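Local coordinates for tryptophan synthase alpha chain (Campylobacter jejuni, PDB 3THA), which probably cleaves indoleglycerol phosphate to indole and glyceraldehyde 3-phosphate, as the alpha subunit of tryptophan synthase in the last step of tryptophan biosynthesis, at residues T20-P25 and L45-A50; T29-L34 and L82-T87; Q39-I44 and D245-F250; L147-T152 and Y169-I174; I202-G207 and R218-G223. All coordinates share one frame; numbering follows the deposited sequence.

Contact 1 of 5, residues T20-P25 and L45-A50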
# COMPACT_ATOMS: atom_id res chain seq x y z
N THR B 20 1.81 -8.20 -11.83
CA THR B 20 1.52 -7.09 -12.75
C THR B 20 0.20 -6.45 -12.34
O THR B 20 -0.64 -7.07 -11.67
CB THR B 20 1.41 -7.53 -14.28
OG1 THR B 20 1.32 -6.37 -15.13
CG2 THR B 20 0.16 -8.37 -14.55
N VAL B 21 0.03 -5.22 -12.77
CA VAL B 21 -1.22 -4.51 -12.57
C VAL B 21 -2.03 -4.62 -13.87
O VAL B 21 -1.62 -4.13 -14.92
CB VAL B 21 -0.97 -3.01 -12.25
CG1 VAL B 21 -2.26 -2.37 -11.71
CG2 VAL B 21 0.14 -2.86 -11.22
N LEU B 22 -3.18 -5.26 -13.79
CA LEU B 22 -4.07 -5.40 -14.92
C LEU B 22 -4.55 -4.03 -15.34
O LEU B 22 -4.91 -3.22 -14.50
CB LEU B 22 -5.24 -6.28 -14.52
CG LEU B 22 -4.79 -7.74 -14.44
CD1 LEU B 22 -5.97 -8.62 -14.16
CD2 LEU B 22 -4.16 -8.20 -15.78
N GLY B 23 -4.50 -3.75 -16.64
CA GLY B 23 -4.97 -2.46 -17.17
C GLY B 23 -3.87 -1.41 -17.34
O GLY B 23 -4.15 -0.27 -17.67
N TYR B 24 -2.62 -1.80 -17.11
CA TYR B 24 -1.52 -0.90 -17.20
C TYR B 24 -0.51 -1.33 -18.30
O TYR B 24 0.06 -2.43 -18.20
CB TYR B 24 -0.80 -0.84 -15.84
CG TYR B 24 0.46 0.00 -15.92
CD1 TYR B 24 0.38 1.36 -16.21
CD2 TYR B 24 1.73 -0.56 -15.74
CE1 TYR B 24 1.54 2.16 -16.29
CE2 TYR B 24 2.89 0.23 -15.84
CZ TYR B 24 2.78 1.58 -16.10
OH TYR B 24 3.90 2.38 -16.20
N PRO B 25 -0.25 -0.47 -19.30
CA PRO B 25 -0.73 0.88 -19.49
C PRO B 25 -2.12 0.94 -20.11
O PRO B 25 -2.69 2.04 -20.25
CB PRO B 25 0.30 1.50 -20.45
CG PRO B 25 1.14 0.34 -20.97
CD PRO B 25 0.52 -0.93 -20.47
N LEU B 45 1.52 -16.22 -11.99
CA LEU B 45 1.33 -14.79 -12.08
C LEU B 45 0.39 -14.26 -11.03
O LEU B 45 -0.73 -14.81 -10.85
CB LEU B 45 0.78 -14.42 -13.44
CG LEU B 45 0.69 -12.93 -13.71
CD1 LEU B 45 2.11 -12.37 -13.82
CD2 LEU B 45 -0.14 -12.67 -15.01
N GLU B 46 0.80 -13.18 -10.36
CA GLU B 46 -0.10 -12.47 -9.46
C GLU B 46 -0.75 -11.28 -10.17
O GLU B 46 -0.09 -10.49 -10.82
CB GLU B 46 0.64 -11.99 -8.20
CG GLU B 46 1.43 -13.11 -7.49
CD GLU B 46 2.29 -12.60 -6.33
OE1 GLU B 46 2.50 -11.38 -6.24
OE2 GLU B 46 2.79 -13.42 -5.52
N LEU B 47 -2.05 -11.15 -10.03
CA LEU B 47 -2.77 -10.18 -10.81
C LEU B 47 -3.28 -9.10 -9.86
O LEU B 47 -4.25 -9.33 -9.12
CB LEU B 47 -3.96 -10.84 -11.53
CG LEU B 47 -3.77 -12.07 -12.43
CD1 LEU B 47 -5.14 -12.51 -12.96
CD2 LEU B 47 -2.89 -11.71 -13.57
N GLY B 48 -2.61 -7.95 -9.86
CA GLY B 48 -3.06 -6.83 -9.09
C GLY B 48 -4.23 -6.20 -9.79
O GLY B 48 -4.16 -5.90 -10.99
N VAL B 49 -5.34 -5.99 -9.08
CA VAL B 49 -6.34 -5.15 -9.70
C VAL B 49 -6.22 -3.76 -9.08
O VAL B 49 -5.26 -3.51 -8.30
CB VAL B 49 -7.75 -5.73 -9.67
CG1 VAL B 49 -8.67 -4.91 -10.58
CG2 VAL B 49 -7.75 -7.20 -10.14
N ALA B 50 -7.10 -2.84 -9.49
CA ALA B 50 -7.27 -1.54 -8.78
C ALA B 50 -8.79 -1.28 -8.50
O ALA B 50 -9.60 -1.44 -9.41
CB ALA B 50 -6.63 -0.42 -9.57
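L22 reaches across to L47 just where the strand ending at V21 passes into a turn. Its CB lies 3.7 Å from G48 O. CG turns away from its own carbonyl carbon (chi1 -75°) and lies 4.0 Å from the same G48 O. CD1 then ends 4.0 Å from L47 CB and also touches L47 CD1, with the two leucines slanted against each other. Beyond the two segments, L22 meets S30 and L34 of helix 27-35.

The backbones run parallel. T20 N donates to E46 O at 3.1 Å. G48 N returns a bond to T20 O at 2.8 Å, and L22 N donates to G48 O at 3.0 Å. V21 and G48 lie abreast, their CA atoms 4.6 Å apart, and G48 brings no side chain to the close approach. A type II turn from V21 to Y24 follows.

These are the first two strands of a TIM barrel, joined through helix 27-35 in a beta-alpha-beta unit. T20 and L47 point to one face of the sheet and V21 to the other. E46, the predicted proton acceptor, meets V17 and Y19 of the first strand. Its carbonyl O is bound to T20 N, so the regular parallel hydrogen bonding fixes the backbone from which the probably catalytic carboxylate extends, while the tip of L22 adds an apolar contact with L47.

Contact 2 of 5, residues T29-L34 and L82-T87; sequences TSEAFL and LARIKT
E31 meets R84 at the protein surface. Its CG lies anti to the backbone N (chi1 -179°), and the extended chain carries the carboxylate across the path of the arginine. OE1 takes both bonds of the salt bridge: R84 NE is 2.8 Å from E31 OE1, and R84 NH1 is 2.9 Å from it. The grip is side-on, with the oxygen in the guanidinium plane. The carboxylate itself is turned by 39° from that plane. NE comes in on the syn side of OE1 but well out of the carboxylate plane, while NH1 lies nearly along the C-O bond. Two donors on one oxygen would probably draw the carboxylate's charge toward OE1. The backbone of E31 is met too, with I85 CD1 4.1 Å from E31 O.

Helix 27-35, which carries E31, belongs to the outer layer of the TIM barrel. R84 and I85 lie just past helix 75-83 of the same layer, on the way to strand 90-94.

One turn after E31, L34 points at I85. L34 CB is 3.7 Å from I85 CG1, and the two side chains cross at about a right angle. L34 also touches L45 of strand 44-48 and L81 of helix 75-83. L34 O lies 4.4 Å from T87 CB. The hydroxyl of T87 is engaged elsewhere, with D38 OD1 and K89 N.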
# COMPACT_ATOMS: atom_id res chain seq x y z
N THR B 29 -3.00 -4.44 -23.47
CA THR B 29 -1.61 -4.90 -23.24
C THR B 29 -1.57 -6.00 -22.18
O THR B 29 -0.71 -6.88 -22.22
CB THR B 29 -0.72 -3.77 -22.78
OG1 THR B 29 -0.99 -2.59 -23.55
CG2 THR B 29 0.81 -4.17 -22.89
N SER B 30 -2.49 -5.90 -21.22
CA SER B 30 -2.67 -6.91 -20.18
C SER B 30 -3.21 -8.18 -20.85
O SER B 30 -2.67 -9.25 -20.64
CB SER B 30 -3.56 -6.39 -19.02
OG SER B 30 -2.81 -5.57 -18.11
N GLU B 31 -4.20 -8.03 -21.72
CA GLU B 31 -4.71 -9.14 -22.54
C GLU B 31 -3.62 -9.81 -23.40
O GLU B 31 -3.46 -11.01 -23.41
CB GLU B 31 -5.88 -8.69 -23.42
CG GLU B 31 -6.48 -9.84 -24.29
CD GLU B 31 -7.95 -9.64 -24.67
OE1 GLU B 31 -8.64 -8.88 -23.97
OE2 GLU B 31 -8.41 -10.24 -25.66
N ALA B 32 -2.86 -9.03 -24.13
CA ALA B 32 -1.87 -9.65 -25.00
C ALA B 32 -0.79 -10.30 -24.16
O ALA B 32 -0.29 -11.36 -24.51
CB ALA B 32 -1.30 -8.64 -25.98
N PHE B 33 -0.46 -9.68 -23.03
CA PHE B 33 0.44 -10.29 -22.04
C PHE B 33 -0.04 -11.69 -21.64
O PHE B 33 0.70 -12.66 -21.76
CB PHE B 33 0.61 -9.41 -20.77
CG PHE B 33 1.56 -10.00 -19.73
CD1 PHE B 33 2.85 -10.39 -20.07
CD2 PHE B 33 1.17 -10.15 -18.42
CE1 PHE B 33 3.71 -10.94 -19.14
CE2 PHE B 33 2.06 -10.70 -17.47
CZ PHE B 33 3.31 -11.11 -17.85
N LEU B 34 -1.26 -11.76 -21.12
CA LEU B 34 -1.83 -13.02 -20.61
C LEU B 34 -1.81 -14.12 -21.66
O LEU B 34 -1.45 -15.25 -21.39
CB LEU B 34 -3.23 -12.79 -20.04
CG LEU B 34 -3.15 -11.99 -18.71
CD1 LEU B 34 -4.52 -11.49 -18.19
CD2 LEU B 34 -2.45 -12.79 -17.64
N LEU B 82 -10.38 -12.25 -18.04
CA LEU B 82 -10.00 -13.61 -17.64
C LEU B 82 -10.74 -14.70 -18.38
O LEU B 82 -10.20 -15.78 -18.55
CB LEU B 82 -10.18 -13.79 -16.14
CG LEU B 82 -9.09 -13.05 -15.41
CD1 LEU B 82 -9.41 -13.03 -13.93
CD2 LEU B 82 -7.72 -13.70 -15.70
N ALA B 83 -11.95 -14.41 -18.87
CA ALA B 83 -12.76 -15.41 -19.55
C ALA B 83 -12.31 -15.59 -20.98
O ALA B 83 -12.55 -16.63 -21.57
CB ALA B 83 -14.20 -15.03 -19.52
N ARG B 84 -11.67 -14.57 -21.55
CA ARG B 84 -11.14 -14.72 -22.90
C ARG B 84 -9.68 -15.19 -22.97
O ARG B 84 -9.11 -15.24 -24.04
CB ARG B 84 -11.40 -13.50 -23.80
CG ARG B 84 -11.78 -12.22 -23.13
CD ARG B 84 -11.96 -11.11 -24.18
NE ARG B 84 -11.25 -9.92 -23.75
CZ ARG B 84 -11.77 -9.01 -22.94
NH1 ARG B 84 -11.04 -7.96 -22.55
NH2 ARG B 84 -13.02 -9.15 -22.52
N ILE B 85 -9.11 -15.57 -21.84
CA ILE B 85 -7.70 -15.90 -21.75
C ILE B 85 -7.50 -17.40 -21.63
O ILE B 85 -8.20 -18.06 -20.85
CB ILE B 85 -7.07 -15.15 -20.52
CG1 ILE B 85 -6.69 -13.74 -20.93
CG2 ILE B 85 -5.88 -15.90 -19.86
CD1 ILE B 85 -6.42 -13.63 -22.35
N LYS B 86 -6.56 -17.94 -22.39
CA LYS B 86 -6.18 -19.31 -22.16
C LYS B 86 -4.71 -19.42 -21.79
O LYS B 86 -3.82 -19.05 -22.56
CB LYS B 86 -6.55 -20.23 -23.34
CG LYS B 86 -6.55 -21.79 -23.02
CD LYS B 86 -7.00 -22.14 -21.55
CE LYS B 86 -6.96 -23.68 -21.27
NZ LYS B 86 -7.08 -24.01 -19.79
N THR B 87 -4.45 -19.92 -20.59
CA THR B 87 -3.07 -20.17 -20.17
C THR B 87 -3.01 -21.42 -19.33
O THR B 87 -4.02 -21.86 -18.80
CB THR B 87 -2.49 -18.97 -19.36
OG1 THR B 87 -1.12 -19.25 -19.05
CG2 THR B 87 -3.28 -18.77 -18.07

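Contact 3 of 5, residues Q39-I44 and D245-F250; sequences QSPIDI and DIEEIF
P41 and I42 pack against I246, E247 and F250. The P41 ring lies against all three of these residues. Its CG is 3.7 Å from E247 CG and also touches I246 O and F250 CB. E247 extends beyond CG, and its OE2 comes 3.8 Å from P41 CG, so the aliphatic part and one carboxylate oxygen both border the ring.

I42 makes the deeper half. Its CG1 is anti to its carbonyl carbon (chi1 -60°), which sends the longer branch toward the helix. CD1 meets I246 CG2 at 3.5 Å. CG1 lies 3.8 Å from F250 CE2, coming at the ring obliquely.

In the TIM barrel this joins the last helix, 239-248, to the loop between the first helix, 27-35, and the second strand, 44-48. It brings the C-terminal part of the chain against the first beta-alpha-beta unit.

A second shell surrounds the contact. F33 of helix 27-35 touches both I42 and I246, and F234 also packs on I246. The loop is held by its backbone atoms: P41 O accepts from N16 ND2, and I42 O accepts from K89 NZ. Within the loop, I42 N makes a weak bond of 3.5 Å to S40 OG, which is also bonded to L37 O. In the 245-250 segment, I249 O accepts from N211 ND2, and N16 lies against the F250 side chain.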
# COMPACT_ATOMS: atom_id res chain seq x y z
N GLN B 39 4.29 -18.91 -22.99
CA GLN B 39 5.67 -18.89 -23.49
C GLN B 39 6.63 -18.04 -22.67
O GLN B 39 7.79 -17.90 -23.07
CB GLN B 39 5.76 -18.42 -24.94
CG GLN B 39 4.85 -19.13 -25.91
CD GLN B 39 3.92 -18.11 -26.54
OE1 GLN B 39 4.32 -17.33 -27.41
NE2 GLN B 39 2.67 -18.08 -26.05
N SER B 40 6.18 -17.47 -21.56
CA SER B 40 7.11 -16.70 -20.73
C SER B 40 7.68 -17.62 -19.66
O SER B 40 7.05 -18.62 -19.36
CB SER B 40 6.39 -15.52 -20.07
OG SER B 40 5.55 -15.99 -19.03
N PRO B 41 8.82 -17.28 -19.04
CA PRO B 41 9.35 -18.22 -18.06
C PRO B 41 8.69 -18.10 -16.66
O PRO B 41 9.12 -18.74 -15.69
CB PRO B 41 10.84 -17.86 -18.02
CG PRO B 41 10.86 -16.39 -18.27
CD PRO B 41 9.62 -16.04 -19.08
N ILE B 42 7.60 -17.34 -16.57
CA ILE B 42 6.84 -17.17 -15.33
C ILE B 42 5.90 -18.36 -15.10
O ILE B 42 5.13 -18.75 -15.99
CB ILE B 42 6.00 -15.90 -15.39
CG1 ILE B 42 6.93 -14.69 -15.57
CG2 ILE B 42 5.07 -15.77 -14.19
CD1 ILE B 42 6.22 -13.43 -16.03
N ASP B 43 5.95 -18.92 -13.88
CA ASP B 43 5.20 -20.12 -13.53
C ASP B 43 3.88 -19.74 -12.87
O ASP B 43 2.86 -20.42 -13.07
CB ASP B 43 6.01 -20.99 -12.57
CG ASP B 43 7.32 -21.46 -13.18
OD1 ASP B 43 7.32 -21.87 -14.37
OD2 ASP B 43 8.34 -21.46 -12.46
N ILE B 44 3.90 -18.67 -12.06
CA ILE B 44 2.72 -18.22 -11.35
C ILE B 44 2.65 -16.72 -11.50
O ILE B 44 3.59 -16.04 -11.14
CB ILE B 44 2.86 -18.55 -9.86
CG1 ILE B 44 3.14 -20.02 -9.70
CG2 ILE B 44 1.61 -18.08 -9.04
CD1 ILE B 44 3.79 -20.37 -8.43
N ASP B 245 12.47 -8.12 -21.40
CA ASP B 245 12.89 -7.70 -20.06
C ASP B 245 12.43 -8.66 -18.95
O ASP B 245 13.08 -8.75 -17.91
CB ASP B 245 12.28 -6.34 -19.75
CG ASP B 245 12.90 -5.24 -20.54
OD1 ASP B 245 13.86 -5.51 -21.28
OD2 ASP B 245 12.41 -4.09 -20.41
N ILE B 246 11.32 -9.36 -19.17
CA ILE B 246 10.84 -10.35 -18.23
C ILE B 246 11.54 -11.69 -18.40
O ILE B 246 11.24 -12.66 -17.71
CB ILE B 246 9.34 -10.56 -18.36
CG1 ILE B 246 8.58 -9.38 -17.80
CG2 ILE B 246 8.91 -11.78 -17.65
CD1 ILE B 246 7.13 -9.39 -18.17
N GLU B 247 12.45 -11.78 -19.34
CA GLU B 247 13.17 -13.02 -19.44
C GLU B 247 14.64 -12.76 -19.13
O GLU B 247 15.47 -13.69 -19.03
CB GLU B 247 12.96 -13.67 -20.80
CG GLU B 247 13.28 -15.16 -20.76
CD GLU B 247 12.58 -15.97 -21.83
OE1 GLU B 247 12.20 -15.38 -22.88
OE2 GLU B 247 12.42 -17.20 -21.61
N GLU B 248 14.92 -11.46 -18.99
CA GLU B 248 16.20 -10.98 -18.49
C GLU B 248 16.17 -11.23 -16.98
O GLU B 248 17.12 -11.70 -16.38
CB GLU B 248 16.36 -9.48 -18.79
CG GLU B 248 17.79 -8.94 -18.70
CD GLU B 248 18.08 -7.83 -19.76
OE1 GLU B 248 17.11 -7.27 -20.37
OE2 GLU B 248 19.27 -7.54 -20.01
N ILE B 249 15.03 -10.94 -16.38
CA ILE B 249 14.89 -11.09 -14.96
C ILE B 249 14.98 -12.56 -14.54
O ILE B 249 15.60 -12.86 -13.53
CB ILE B 249 13.66 -10.34 -14.49
CG1 ILE B 249 13.87 -8.84 -14.76
CG2 ILE B 249 13.35 -10.61 -13.00
CD1 ILE B 249 12.62 -7.97 -14.63
N PHE B 250 14.45 -13.50 -15.32
CA PHE B 250 14.37 -14.89 -14.87
C PHE B 250 15.30 -15.91 -15.53
O PHE B 250 14.97 -17.09 -15.59
CB PHE B 250 12.92 -15.41 -15.00
CG PHE B 250 11.93 -14.79 -14.03
CD1 PHE B 250 11.98 -15.07 -12.65
CD2 PHE B 250 10.91 -13.97 -14.50
CE1 PHE B 250 11.06 -14.52 -11.77
CE2 PHE B 250 9.97 -13.42 -13.63
CZ PHE B 250 10.05 -13.69 -12.26

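Contact 4 of 5, residues L147-T152 and Y169-I174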
# COMPACT_ATOMS: atom_id res chain seq x y z
N LEU B 147 1.08 -14.78 4.93
CA LEU B 147 2.28 -13.98 4.88
C LEU B 147 3.05 -14.11 6.13
O LEU B 147 2.46 -14.07 7.20
CB LEU B 147 1.91 -12.51 4.72
CG LEU B 147 1.76 -12.03 3.30
CD1 LEU B 147 0.79 -12.92 2.46
CD2 LEU B 147 1.28 -10.61 3.35
N VAL B 148 4.36 -14.25 6.04
CA VAL B 148 5.20 -14.20 7.23
C VAL B 148 6.44 -13.37 6.94
O VAL B 148 6.80 -13.25 5.77
CB VAL B 148 5.55 -15.61 7.80
CG1 VAL B 148 4.42 -16.60 7.57
CG2 VAL B 148 6.84 -16.15 7.22
N SER B 149 7.06 -12.79 7.97
CA SER B 149 8.33 -12.08 7.84
C SER B 149 9.41 -12.80 8.56
O SER B 149 9.18 -13.77 9.30
CB SER B 149 8.22 -10.73 8.51
OG SER B 149 7.01 -10.12 8.13
N VAL B 150 10.61 -12.27 8.39
CA VAL B 150 11.77 -12.79 9.07
C VAL B 150 11.62 -12.57 10.59
O VAL B 150 12.21 -13.30 11.40
CB VAL B 150 13.06 -12.14 8.47
CG1 VAL B 150 14.24 -12.22 9.43
CG2 VAL B 150 13.43 -12.81 7.16
N THR B 151 10.79 -11.61 10.97
CA THR B 151 10.66 -11.21 12.38
C THR B 151 9.43 -11.76 13.07
O THR B 151 9.29 -11.59 14.27
CB THR B 151 10.49 -9.69 12.49
OG1 THR B 151 9.42 -9.31 11.62
CG2 THR B 151 11.76 -8.95 12.11
N THR B 152 8.51 -12.36 12.32
CA THR B 152 7.30 -12.90 12.91
C THR B 152 7.72 -13.95 13.89
O THR B 152 8.52 -14.79 13.52
CB THR B 152 6.38 -13.56 11.87
OG1 THR B 152 6.02 -12.60 10.88
CG2 THR B 152 5.11 -14.04 12.53
N TYR B 169 4.11 -17.04 1.89
CA TYR B 169 4.68 -15.84 1.33
C TYR B 169 5.59 -15.32 2.40
O TYR B 169 5.13 -14.65 3.34
CB TYR B 169 3.58 -14.84 1.05
CG TYR B 169 3.90 -13.73 0.04
CD1 TYR B 169 5.09 -12.99 0.13
CD2 TYR B 169 3.01 -13.41 -0.98
CE1 TYR B 169 5.39 -11.99 -0.79
CE2 TYR B 169 3.32 -12.40 -1.93
CZ TYR B 169 4.50 -11.69 -1.80
OH TYR B 169 4.81 -10.67 -2.70
N LEU B 170 6.88 -15.65 2.28
CA LEU B 170 7.94 -15.09 3.11
C LEU B 170 8.44 -13.72 2.63
O LEU B 170 9.21 -13.63 1.66
CB LEU B 170 9.12 -16.06 3.21
CG LEU B 170 10.19 -15.55 4.19
CD1 LEU B 170 9.60 -15.07 5.57
CD2 LEU B 170 11.26 -16.57 4.42
N LEU B 171 8.05 -12.65 3.30
CA LEU B 171 8.60 -11.34 3.00
C LEU B 171 10.06 -11.36 3.37
O LEU B 171 10.50 -12.14 4.22
CB LEU B 171 7.86 -10.23 3.74
CG LEU B 171 6.36 -10.23 3.44
CD1 LEU B 171 5.63 -9.21 4.27
CD2 LEU B 171 6.11 -9.98 1.99
N ALA B 172 10.83 -10.54 2.68
CA ALA B 172 12.23 -10.44 2.94
C ALA B 172 12.38 -9.11 3.67
O ALA B 172 11.51 -8.23 3.56
CB ALA B 172 12.99 -10.46 1.64
N SER B 173 13.43 -8.99 4.47
CA SER B 173 13.65 -7.79 5.23
C SER B 173 14.77 -7.04 4.58
O SER B 173 15.59 -7.63 3.86
CB SER B 173 14.09 -8.12 6.64
OG SER B 173 13.12 -8.92 7.26
N ILE B 174 14.83 -5.74 4.83
CA ILE B 174 15.94 -4.95 4.33
C ILE B 174 16.68 -4.33 5.49
O ILE B 174 17.80 -3.85 5.32
CB ILE B 174 15.49 -3.85 3.34
CG1 ILE B 174 14.18 -3.19 3.80
CG2 ILE B 174 15.33 -4.43 1.95
CD1 ILE B 174 14.30 -2.17 4.98
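V148 O is approached by three groups of the 169-174 segment. L171 N donates to it at 2.8 Å, nearly along the C=O direction. L170 CA adds a CH...O contact to V148 O at 3.4 Å, and L170 CD1 also lies against this oxygen. The amide of the same residue, V148 N, donates to Y169 O at 2.8 Å with a fairly straight N-H...O angle of 166°, the donor tilted from the carbonyl plane.

With L170 CG anti to the backbone N (chi1 -175°), the second torsion (chi2 48°) brings CD1 back toward V148. L170 CD1 meets V148 CG2 at 3.4 Å, the two chains slanting past each other. On the other face L147 and Y169 lie side by side, pointing the same way, with L147 CD1 3.7 Å from Y169 CB.

The segments belong to strands 143-148 and 168-171, parallel neighbours in the TIM barrel and joined through helix 154-161. L170 faces the outer helices and touches L187. The Y169 side chain turns to the barrel interior, close to E46, the predicted proton acceptor.

Past the strands, V150 CB lies 3.4 Å from S173 OG. The turn after S149 is braced within its own segment, where S149 N donates to T152 OG1 at 3.1 Å. The C-terminal ends of the strands and the residues after them also reach the second subunit: S149 packs on D53 and L171 on P54 of that neighbouring chain.

Contact 5 of 5, residues I202-G207 and R218-G223; sequences IFVGFG and RKVADG
V204 packs against V220 and A221. One branch does the touching: V204 CG2 lies 4.0 Å from V220 CG1 and the same distance from A221 CB. The two valines cross at about a right angle. I202 extends this patch, with I202 CB 4.1 Å from A221 CB. Helix 180-195 packs on this patch, touching I202, V220 and A221.

F203 turns to the other face, toward A15 and V17 of the first strand. Its ring meets G223 obliquely, with F203 CD1 3.3 Å from G223 CA. G223 carries no side chain there, so the ring can come right up to the backbone.

Polar bonds line the edge. D222 N donates to I202 O at 2.8 Å. In exchange D222 OD2 accepts from I202 N at 3.1 Å, on its anti side. D222 is thus held by backbone and side chain to one residue, and its OD1 forms a salt bridge with R195. V204 N donates to G223 O at 3.3 Å, from above the carbonyl plane.

The segment 218-223 leads into the eighth strand of the TIM barrel, beside the seventh, 202-205. The G205-F206-G207 sequence at the C-terminal side of the seventh strand corresponds in the TrpA family to part of the substrate phosphate site, so it probably does the same here.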
# COMPACT_ATOMS: atom_id res chain seq x y z
N ILE B 202 7.55 -22.49 -0.17
CA ILE B 202 7.91 -21.18 0.37
C ILE B 202 8.50 -20.34 -0.76
O ILE B 202 9.43 -20.78 -1.45
CB ILE B 202 8.88 -21.33 1.59
CG1 ILE B 202 8.27 -22.33 2.60
CG2 ILE B 202 9.15 -19.96 2.28
CD1 ILE B 202 9.22 -22.93 3.59
N PHE B 203 7.90 -19.18 -0.99
CA PHE B 203 8.29 -18.22 -2.02
C PHE B 203 8.65 -16.90 -1.36
O PHE B 203 7.87 -16.38 -0.56
CB PHE B 203 7.15 -17.95 -3.02
CG PHE B 203 6.59 -19.18 -3.72
CD1 PHE B 203 7.31 -20.34 -3.87
CD2 PHE B 203 5.32 -19.13 -4.28
CE1 PHE B 203 6.76 -21.45 -4.51
CE2 PHE B 203 4.76 -20.24 -4.93
CZ PHE B 203 5.48 -21.40 -5.04
N VAL B 204 9.81 -16.34 -1.71
CA VAL B 204 10.26 -15.07 -1.15
C VAL B 204 10.06 -13.90 -2.10
O VAL B 204 10.54 -13.93 -3.23
CB VAL B 204 11.73 -15.11 -0.78
CG1 VAL B 204 12.05 -13.88 0.05
CG2 VAL B 204 12.08 -16.36 0.01
N GLY B 205 9.38 -12.87 -1.61
CA GLY B 205 9.14 -11.64 -2.34
C GLY B 205 9.40 -10.38 -1.52
O GLY B 205 9.50 -10.43 -0.28
N PHE B 206 9.46 -9.24 -2.23
CA PHE B 206 9.83 -7.89 -1.71
C PHE B 206 11.32 -7.54 -1.88
O PHE B 206 12.18 -8.13 -1.24
CB PHE B 206 9.35 -7.58 -0.25
CG PHE B 206 9.61 -6.13 0.16
CD1 PHE B 206 8.60 -5.18 0.05
CD2 PHE B 206 10.87 -5.71 0.60
CE1 PHE B 206 8.84 -3.85 0.37
CE2 PHE B 206 11.13 -4.37 0.93
CZ PHE B 206 10.11 -3.43 0.81
N GLY B 207 11.60 -6.57 -2.76
CA GLY B 207 12.95 -6.05 -2.92
C GLY B 207 13.66 -6.56 -4.16
O GLY B 207 14.55 -5.89 -4.70
N ARG B 218 17.04 -17.77 -5.31
CA ARG B 218 16.71 -19.10 -5.80
C ARG B 218 17.26 -20.23 -4.93
O ARG B 218 16.75 -21.35 -4.97
CB ARG B 218 17.18 -19.31 -7.24
CG ARG B 218 16.21 -18.79 -8.30
CD ARG B 218 16.57 -19.27 -9.72
NE ARG B 218 15.49 -18.90 -10.63
CZ ARG B 218 15.62 -18.17 -11.73
NH1 ARG B 218 16.81 -17.73 -12.14
NH2 ARG B 218 14.52 -17.90 -12.42
N LYS B 219 18.30 -19.95 -4.15
CA LYS B 219 18.81 -20.97 -3.24
C LYS B 219 18.35 -20.76 -1.81
O LYS B 219 18.90 -21.34 -0.87
CB LYS B 219 20.34 -21.12 -3.31
CG LYS B 219 21.15 -19.84 -3.50
CD LYS B 219 22.17 -20.09 -4.61
CE LYS B 219 22.95 -18.84 -4.98
NZ LYS B 219 23.57 -18.97 -6.35
N VAL B 220 17.33 -19.94 -1.65
CA VAL B 220 16.85 -19.60 -0.33
C VAL B 220 15.65 -20.48 -0.04
O VAL B 220 15.58 -21.09 1.01
CB VAL B 220 16.52 -18.09 -0.23
CG1 VAL B 220 15.65 -17.80 0.96
CG2 VAL B 220 17.81 -17.28 -0.16
N ALA B 221 14.75 -20.59 -1.01
CA ALA B 221 13.48 -21.30 -0.81
C ALA B 221 13.02 -22.13 -2.03
O ALA B 221 13.82 -22.85 -2.62
CB ALA B 221 12.40 -20.34 -0.36
N ASP B 222 11.74 -22.03 -2.37
CA ASP B 222 11.14 -22.84 -3.43
C ASP B 222 10.65 -22.01 -4.61
O ASP B 222 10.14 -22.57 -5.58
CB ASP B 222 9.91 -23.59 -2.88
CG ASP B 222 10.26 -24.59 -1.83
OD1 ASP B 222 11.32 -25.24 -1.92
OD2 ASP B 222 9.46 -24.75 -0.91
N GLY B 223 10.73 -20.68 -4.50
CA GLY B 223 10.18 -19.75 -5.48
C GLY B 223 10.64 -18.32 -5.22
O GLY B 223 11.18 -18.02 -4.14

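In the fold
All five contacts belong to one eight-stranded TIM barrel. Contacts 1, 4 and 5 lie on its sheet. Contact 1 joins the first two strands, contact 4 the fifth and sixth, and contact 5 reaches the seventh and eighth. Contacts 4 and 5 adjoin through strands 168-171 and 202-205, their centres about 10 Å apart, and both touch the second subunit. Contact 1 lies about 23 Å from contact 4, centre to centre, yet the closed barrel brings the two together at E46. Opposite strands thus contribute to the probable active-site interior. Contacts 2 and 3 join outer elements and meet through F33. Contact 3 spans contacts 4 and 5 in the sequence and ties the C-terminal helix to the early chain.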